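PDB 4AB5: transcriptional regulator, LYSR family from Neisseria meningitidis, which probably switches methionine-biosynthesis genes on or off as a MetR-like DNA-binding regulator, here represented by its regulatory domain. Local coordinates for residues B[113-116]-B[117-120]; B[193-196]-B[197-200]; B[202-205]-B[206-210]. All coordinates share one frame; numbering follows the deposited sequence.

All three contacts are local, each formed by consecutive residues within the regulatory domain, and they follow one another in series without nesting or crossing. Contact 1 comes first, where the loop after strand 108-110 tightens into a turn and joins that strand to helix 119-125. The chain then passes through strand 134-136 and the long strand 171-189. Contact 2 (193-196 with 197-200) ends the next loop and sets the start of helix 196-212 beside strand 171-189. Contact 3 (202-205 with 206-210) continues that helix where it packs on strands 72-86 and 60-63 and on helix 20-33. Contact 1 lies on the opposite side of the chain's centre from both.

Contact 1: B[113-116]-B[117-120]; sequences VPDE and MLDL
M117, present as selenomethionine, folds back over V113 and P114 at the turn that leads into helix 119-125. Its N donates to P114 O at 3.1 Å and so closes a 3-10 turn, from an amide to the carbonyl three residues before. The side chain crosses that of V113 at about a right angle: V113 CG1 meets M117 CB at 3.7 Å. Beyond CB the bend at chi2 (129°) lays SE alongside the proline ring, 3.9 Å from P114 CD. A long unbranched selenoether chain can follow such a bend, and proline suits the first position of the turn because it serves there through its carbonyl, so that its missing N-H costs the turn nothing.

One step on, L118 N reaches D115 O at 3.0 Å and repeats the turn. CG lies beside the backbone N (chi1 -53°), and the forked end comes back over the first residues: L118 CD2 is 3.9 Å from V113 CG1, while L118 CD1 touches D115 OD1 at 3.9 Å. The main polar partner of D115 is R134, reached by OD2 in a salt bridge, so its carboxylate also ties the turn to strand 134-136. L118 occupies the N-cap position and has no side-chain acceptor to offer the helix.

D119 begins the helix, where the helix dipole would probably favour an acid's charge; its OD2 accepts from S182 OG and pairs with K123 one turn later. L120 touches L108 and L180. The whole is a short 3-10 turn running into an alpha helix, at the entry to the helical connection of a beta-alpha-beta crossover between parallel strands 108-110 and 134-136, a unit characteristic of the periplasmic-binding-protein fold.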
loop_
_atom_site.group_PDB
_atom_site.type_symbol
_atom_site.label_atom_id
_atom_site.label_comp_id
_atom_site.label_asym_id
_atom_site.label_seq_id
_atom_site.Cartn_x
_atom_site.Cartn_y
_atom_site.Cartn_z
ATOM N N VAL B 113 -5.692 -1.585 12.008
ATOM C CA VAL B 113 -6.951 -0.894 12.211
ATOM C C VAL B 113 -7.770 -1.610 13.322
ATOM O O VAL B 113 -7.492 -2.785 13.593
ATOM C CB VAL B 113 -7.628 -0.849 10.807
ATOM C CG1 VAL B 113 -8.749 -1.866 10.642
ATOM C CG2 VAL B 113 -8.063 0.555 10.432
ATOM N N PRO B 114 -8.724 -0.946 14.029
ATOM C CA PRO B 114 -9.485 -1.674 15.061
ATOM C C PRO B 114 -10.427 -2.710 14.451
ATOM O O PRO B 114 -10.826 -2.582 13.293
ATOM C CB PRO B 114 -10.245 -0.572 15.817
ATOM C CG PRO B 114 -9.835 0.717 15.218
ATOM C CD PRO B 114 -9.213 0.440 13.891
ATOM N N ASP B 115 -10.759 -3.745 15.237
ATOM C CA ASP B 115 -11.623 -4.872 14.880
ATOM C C ASP B 115 -12.976 -4.516 14.270
ATOM O O ASP B 115 -13.503 -5.303 13.483
ATOM C CB ASP B 115 -11.780 -5.814 16.076
ATOM C CG ASP B 115 -10.681 -6.851 16.203
ATOM O OD1 ASP B 115 -9.705 -6.794 15.413
ATOM O OD2 ASP B 115 -10.810 -7.740 17.059
ATOM N N GLU B 116 -13.501 -3.311 14.578
ATOM C CA GLU B 116 -14.773 -2.757 14.073
ATOM C C GLU B 116 -14.734 -2.610 12.560
ATOM O O GLU B 116 -15.738 -2.849 11.901
ATOM C CB GLU B 116 -15.077 -1.386 14.713
ATOM C CG GLU B 116 -15.349 -1.422 16.203
ATOM C CD GLU B 116 -14.191 -1.892 17.059
ATOM O OE1 GLU B 116 -13.207 -1.130 17.191
ATOM O OE2 GLU B 116 -14.242 -3.043 17.551
HETATM N N MSE B 117 -13.575 -2.229 12.012
HETATM C CA MSE B 117 -13.394 -2.074 10.573
HETATM C C MSE B 117 -13.077 -3.390 9.871
HETATM O O MSE B 117 -13.012 -3.413 8.645
HETATM C CB MSE B 117 -12.301 -1.052 10.277
HETATM C CG MSE B 117 -12.829 0.342 10.083
HETATM SE SE MSE B 117 -11.851 1.568 11.208
HETATM C CE MSE B 117 -13.292 1.985 12.522
ATOM N N LEU B 118 -12.874 -4.478 10.625
ATOM C CA LEU B 118 -12.566 -5.764 10.005
ATOM C C LEU B 118 -13.758 -6.720 10.059
ATOM O O LEU B 118 -14.213 -7.059 11.144
ATOM C CB LEU B 118 -11.295 -6.400 10.611
ATOM C CG LEU B 118 -10.030 -5.547 10.651
ATOM C CD1 LEU B 118 -9.043 -6.100 11.647
ATOM C CD2 LEU B 118 -9.407 -5.416 9.281
ATOM N N ASP B 119 -14.251 -7.151 8.878
ATOM C CA ASP B 119 -15.399 -8.044 8.700
ATOM C C ASP B 119 -15.295 -9.375 9.420
ATOM O O ASP B 119 -16.241 -9.742 10.115
ATOM C CB ASP B 119 -15.737 -8.232 7.219
ATOM C CG ASP B 119 -16.751 -7.237 6.663
ATOM O OD1 ASP B 119 -16.811 -6.097 7.164
ATOM O OD2 ASP B 119 -17.458 -7.591 5.712
ATOM N N LEU B 120 -14.154 -10.087 9.288
ATOM C CA LEU B 120 -13.926 -11.367 9.972
ATOM C C LEU B 120 -14.031 -11.235 11.510
ATOM O O LEU B 120 -14.949 -11.847 12.056
ATOM C CB LEU B 120 -12.634 -12.081 9.509
ATOM C CG LEU B 120 -12.127 -13.230 10.414
ATOM C CD1 LEU B 120 -12.925 -14.494 10.214
ATOM C CD2 LEU B 120 -10.675 -13.494 10.180
#

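Contact 2: B[193-196]-B[197-200]; sequences TDKS and YLNN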
loop_
_atom_site.group_PDB
_atom_site.type_symbol
_atom_site.label_atom_id
_atom_site.label_comp_id
_atom_site.label_asym_id
_atom_site.label_seq_id
_atom_site.Cartn_x
_atom_site.Cartn_y
_atom_site.Cartn_z
ATOM N N THR B 193 -27.876 14.450 -3.211
ATOM C CA THR B 193 -28.427 13.399 -4.095
ATOM C C THR B 193 -28.680 13.881 -5.547
ATOM O O THR B 193 -28.770 13.059 -6.466
ATOM C CB THR B 193 -29.709 12.794 -3.507
ATOM O OG1 THR B 193 -30.630 13.836 -3.170
ATOM C CG2 THR B 193 -29.459 11.854 -2.340
ATOM N N ASP B 194 -28.795 15.210 -5.731
ATOM C CA ASP B 194 -29.042 15.880 -7.013
ATOM C C ASP B 194 -27.782 16.089 -7.872
ATOM O O ASP B 194 -27.919 16.240 -9.083
ATOM C CB ASP B 194 -29.787 17.221 -6.799
ATOM C CG ASP B 194 -29.164 18.214 -5.818
ATOM O OD1 ASP B 194 -28.206 17.837 -5.108
ATOM O OD2 ASP B 194 -29.668 19.350 -5.728
ATOM N N LYS B 195 -26.573 16.093 -7.248
ATOM C CA LYS B 195 -25.270 16.315 -7.879
ATOM C C LYS B 195 -24.883 15.149 -8.794
ATOM O O LYS B 195 -24.623 14.043 -8.315
ATOM C CB LYS B 195 -24.169 16.584 -6.828
ATOM C CG LYS B 195 -24.560 17.575 -5.729
ATOM C CD LYS B 195 -23.653 18.790 -5.671
ATOM C CE LYS B 195 -23.995 19.659 -4.488
ATOM N NZ LYS B 195 -23.217 20.924 -4.485
ATOM N N SER B 196 -24.854 15.413 -10.111
ATOM C CA SER B 196 -24.562 14.460 -11.184
ATOM C C SER B 196 -23.238 13.731 -11.055
ATOM O O SER B 196 -23.219 12.509 -11.213
ATOM C CB SER B 196 -24.657 15.147 -12.544
ATOM O OG SER B 196 -23.860 16.320 -12.616
ATOM N N TYR B 197 -22.144 14.468 -10.756
ATOM C CA TYR B 197 -20.800 13.909 -10.638
ATOM C C TYR B 197 -20.656 12.892 -9.530
ATOM O O TYR B 197 -19.931 11.912 -9.713
ATOM C CB TYR B 197 -19.714 14.988 -10.570
ATOM C CG TYR B 197 -19.860 15.999 -9.456
ATOM C CD1 TYR B 197 -19.345 15.746 -8.185
ATOM C CD2 TYR B 197 -20.410 17.254 -9.699
ATOM C CE1 TYR B 197 -19.450 16.686 -7.160
ATOM C CE2 TYR B 197 -20.496 18.212 -8.690
ATOM C CZ TYR B 197 -20.028 17.919 -7.417
ATOM O OH TYR B 197 -20.121 18.850 -6.409
ATOM N N LEU B 198 -21.356 13.115 -8.390
ATOM C CA LEU B 198 -21.355 12.200 -7.247
ATOM C C LEU B 198 -21.961 10.882 -7.681
ATOM O O LEU B 198 -21.359 9.836 -7.465
ATOM C CB LEU B 198 -22.144 12.778 -6.054
ATOM C CG LEU B 198 -21.542 13.984 -5.332
ATOM C CD1 LEU B 198 -22.432 14.414 -4.200
ATOM C CD2 LEU B 198 -20.149 13.675 -4.783
ATOM N N ASN B 199 -23.111 10.946 -8.362
ATOM C CA ASN B 199 -23.817 9.801 -8.908
ATOM C C ASN B 199 -22.993 9.122 -9.991
ATOM O O ASN B 199 -22.935 7.893 -10.018
ATOM C CB ASN B 199 -25.190 10.221 -9.435
ATOM C CG ASN B 199 -26.315 9.400 -8.898
ATOM O OD1 ASN B 199 -26.970 8.660 -9.633
ATOM N ND2 ASN B 199 -26.480 9.375 -7.584
ATOM N N ASN B 200 -22.323 9.925 -10.856
ATOM C CA ASN B 200 -21.489 9.402 -11.926
ATOM C C ASN B 200 -20.212 8.743 -11.388
ATOM O O ASN B 200 -19.737 7.779 -11.990
ATOM C CB ASN B 200 -21.230 10.457 -12.996
ATOM C CG ASN B 200 -20.474 9.940 -14.180
ATOM O OD1 ASN B 200 -20.898 9.035 -14.911
ATOM N ND2 ASN B 200 -19.291 10.463 -14.335
#
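The carbonyls of K195 and S196 take up the amides of N199 and N200, each four residues ahead, to make the first turn of helix 196-212. The bond from N199 N to K195 O is weak, at 3.4 Å, though nearly straight (167°); that from N200 N to S196 O is firmer, at 2.8 Å and in the carbonyl plane. K195 holds the N-cap position of this C-terminal helix in the LysR substrate-binding domain, a periplasmic-binding-protein fold.

Lysine serves here through its aliphatic length rather than as a capping side chain. Its CB leans on L198, 3.8 Å from L198 CD1, and the two side chains lie side by side, pointing the same way. L198, a compact branched residue, is buried against I188 of strand 171-189, so the lysine methylenes extend an apolar patch that joins the helix start to that strand. Small S196 fits where the chain passes E6 and W34, while T193, in the loop before, is held by a hydrogen bond from OG1 to T190 O.

Y197 has CG between its backbone N and carbonyl carbon (chi1 57°), which turns the ring to run alongside K195, whose CB lies over one of its faces. Tyrosine suits the place by giving the lysine methylenes a large flat ring to pack on. The buried Y197 side chain also touches E6. At its phenolic end, Y197 OH is 3.6 Å from K195 CD.

Contact 3: B[202-205]-B[206-210]; sequences CQII and RERGF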
loop_
_atom_site.group_PDB
_atom_site.type_symbol
_atom_site.label_atom_id
_atom_site.label_comp_id
_atom_site.label_asym_id
_atom_site.label_seq_id
_atom_site.Cartn_x
_atom_site.Cartn_y
_atom_site.Cartn_z
ATOM N N CYS B 202 -20.072 6.972 -8.643
ATOM C CA CYS B 202 -20.559 5.672 -8.178
ATOM C C CYS B 202 -20.794 4.715 -9.327
ATOM O O CYS B 202 -20.475 3.527 -9.198
ATOM C CB CYS B 202 -21.798 5.829 -7.319
ATOM S SG CYS B 202 -21.551 6.890 -5.880
ATOM N N GLN B 203 -21.309 5.224 -10.466
ATOM C CA GLN B 203 -21.499 4.374 -11.642
ATOM C C GLN B 203 -20.171 3.971 -12.291
ATOM O O GLN B 203 -20.089 2.872 -12.829
ATOM C CB GLN B 203 -22.569 4.882 -12.626
ATOM C CG GLN B 203 -22.257 6.166 -13.374
ATOM C CD GLN B 203 -23.433 6.636 -14.198
ATOM O OE1 GLN B 203 -23.904 5.945 -15.111
ATOM N NE2 GLN B 203 -23.929 7.832 -13.904
ATOM N N ILE B 204 -19.114 4.815 -12.145
ATOM C CA ILE B 204 -17.748 4.539 -12.611
ATOM C C ILE B 204 -17.169 3.411 -11.758
ATOM O O ILE B 204 -16.655 2.446 -12.322
ATOM C CB ILE B 204 -16.863 5.828 -12.628
ATOM C CG1 ILE B 204 -17.234 6.752 -13.823
ATOM C CG2 ILE B 204 -15.352 5.507 -12.643
ATOM C CD1 ILE B 204 -16.728 8.256 -13.703
ATOM N N ILE B 205 -17.298 3.503 -10.407
ATOM C CA ILE B 205 -16.832 2.480 -9.451
ATOM C C ILE B 205 -17.468 1.113 -9.797
ATOM O O ILE B 205 -16.757 0.104 -9.833
ATOM C CB ILE B 205 -17.136 2.900 -7.978
ATOM C CG1 ILE B 205 -16.233 4.064 -7.488
ATOM C CG2 ILE B 205 -17.079 1.707 -7.017
ATOM C CD1 ILE B 205 -16.752 4.759 -6.121
ATOM N N ARG B 206 -18.801 1.097 -10.066
ATOM C CA ARG B 206 -19.555 -0.115 -10.399
ATOM C C ARG B 206 -19.164 -0.728 -11.741
ATOM O O ARG B 206 -18.877 -1.925 -11.785
ATOM C CB ARG B 206 -21.072 0.111 -10.307
ATOM C CG ARG B 206 -21.598 0.192 -8.881
ATOM C CD ARG B 206 -23.124 0.174 -8.827
ATOM N NE ARG B 206 -23.719 1.336 -9.487
ATOM C CZ ARG B 206 -24.029 2.478 -8.882
ATOM N NH1 ARG B 206 -23.846 2.617 -7.572
ATOM N NH2 ARG B 206 -24.537 3.488 -9.580
ATOM N N GLU B 207 -19.118 0.077 -12.824
ATOM C CA GLU B 207 -18.729 -0.401 -14.161
ATOM C C GLU B 207 -17.325 -0.960 -14.145
ATOM O O GLU B 207 -17.092 -2.004 -14.746
ATOM C CB GLU B 207 -18.826 0.707 -15.226
ATOM C CG GLU B 207 -20.247 1.084 -15.615
ATOM C CD GLU B 207 -20.403 2.293 -16.524
ATOM O OE1 GLU B 207 -19.524 3.190 -16.514
ATOM O OE2 GLU B 207 -21.442 2.360 -17.220
ATOM N N ARG B 208 -16.399 -0.270 -13.447
ATOM C CA ARG B 208 -14.995 -0.668 -13.333
ATOM C C ARG B 208 -14.822 -1.937 -12.527
ATOM O O ARG B 208 -14.082 -2.821 -12.950
ATOM C CB ARG B 208 -14.123 0.459 -12.756
ATOM C CG ARG B 208 -13.752 1.530 -13.757
ATOM C CD ARG B 208 -12.597 2.379 -13.249
ATOM N NE ARG B 208 -11.762 2.842 -14.357
ATOM C CZ ARG B 208 -10.674 2.215 -14.797
ATOM N NH1 ARG B 208 -10.266 1.096 -14.216
ATOM N NH2 ARG B 208 -9.985 2.707 -15.818
ATOM N N GLY B 209 -15.492 -2.007 -11.380
ATOM C CA GLY B 209 -15.423 -3.157 -10.487
ATOM C C GLY B 209 -15.951 -4.416 -11.138
ATOM O O GLY B 209 -15.251 -5.431 -11.183
ATOM N N PHE B 210 -17.172 -4.345 -11.689
ATOM C CA PHE B 210 -17.814 -5.488 -12.337
ATOM C C PHE B 210 -17.095 -6.037 -13.562
ATOM O O PHE B 210 -17.304 -7.199 -13.928
ATOM C CB PHE B 210 -19.298 -5.203 -12.604
ATOM C CG PHE B 210 -20.149 -5.313 -11.359
ATOM C CD1 PHE B 210 -20.380 -6.552 -10.759
ATOM C CD2 PHE B 210 -20.729 -4.187 -10.791
ATOM C CE1 PHE B 210 -21.170 -6.658 -9.615
ATOM C CE2 PHE B 210 -21.515 -4.293 -9.643
ATOM C CZ PHE B 210 -21.728 -5.528 -9.061
#
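R206 folds its side chain back along the helix over C202, and its backbone N donates to C202 O at 3.1 Å. This is the middle of helix 196-212, the C-terminal helix of the LysR regulatory domain, and the alpha-helical ladder is regular. E207 N bonds to Q203 O at 3.0 Å, R208 N to I204 O at 3.0 Å and G209 N to I205 O at 2.9 Å; F210 N continues the series onto R206 O. Every backbone carbonyl of 202-205 is therefore matched by an amide one turn on.

The two arginines use a different set of acceptors. From the R206 guanidinium, NH1 donates to P76 O and NH2 makes a weak bond to Q75 OE1, both on strand 72-86. Arginine suits the place because its several N-H groups can serve both acceptors. R208 leads away instead, its NE forming a salt bridge with E29 OE1 of helix 20-33 and NH1 a long, weak ion pair with D212.

Between these polar arms the buried face is apolar. I205 packs on W22 and L23 of helix 20-33, on L77 and F78, and on I62 of strand 60-63, a broad branched residue in a core between helices and sheet; C202 touches L60. G209 is buried too and, having no side chain, needs little room. Polar Q203 suits its partly exposed position, its CB 3.9 Å from R206 NH2. The R206 chain bends at chi3 (-63°), which brings the guanidinium back so that C202 O sits over the centre of one face, 3.7 Å above the plane.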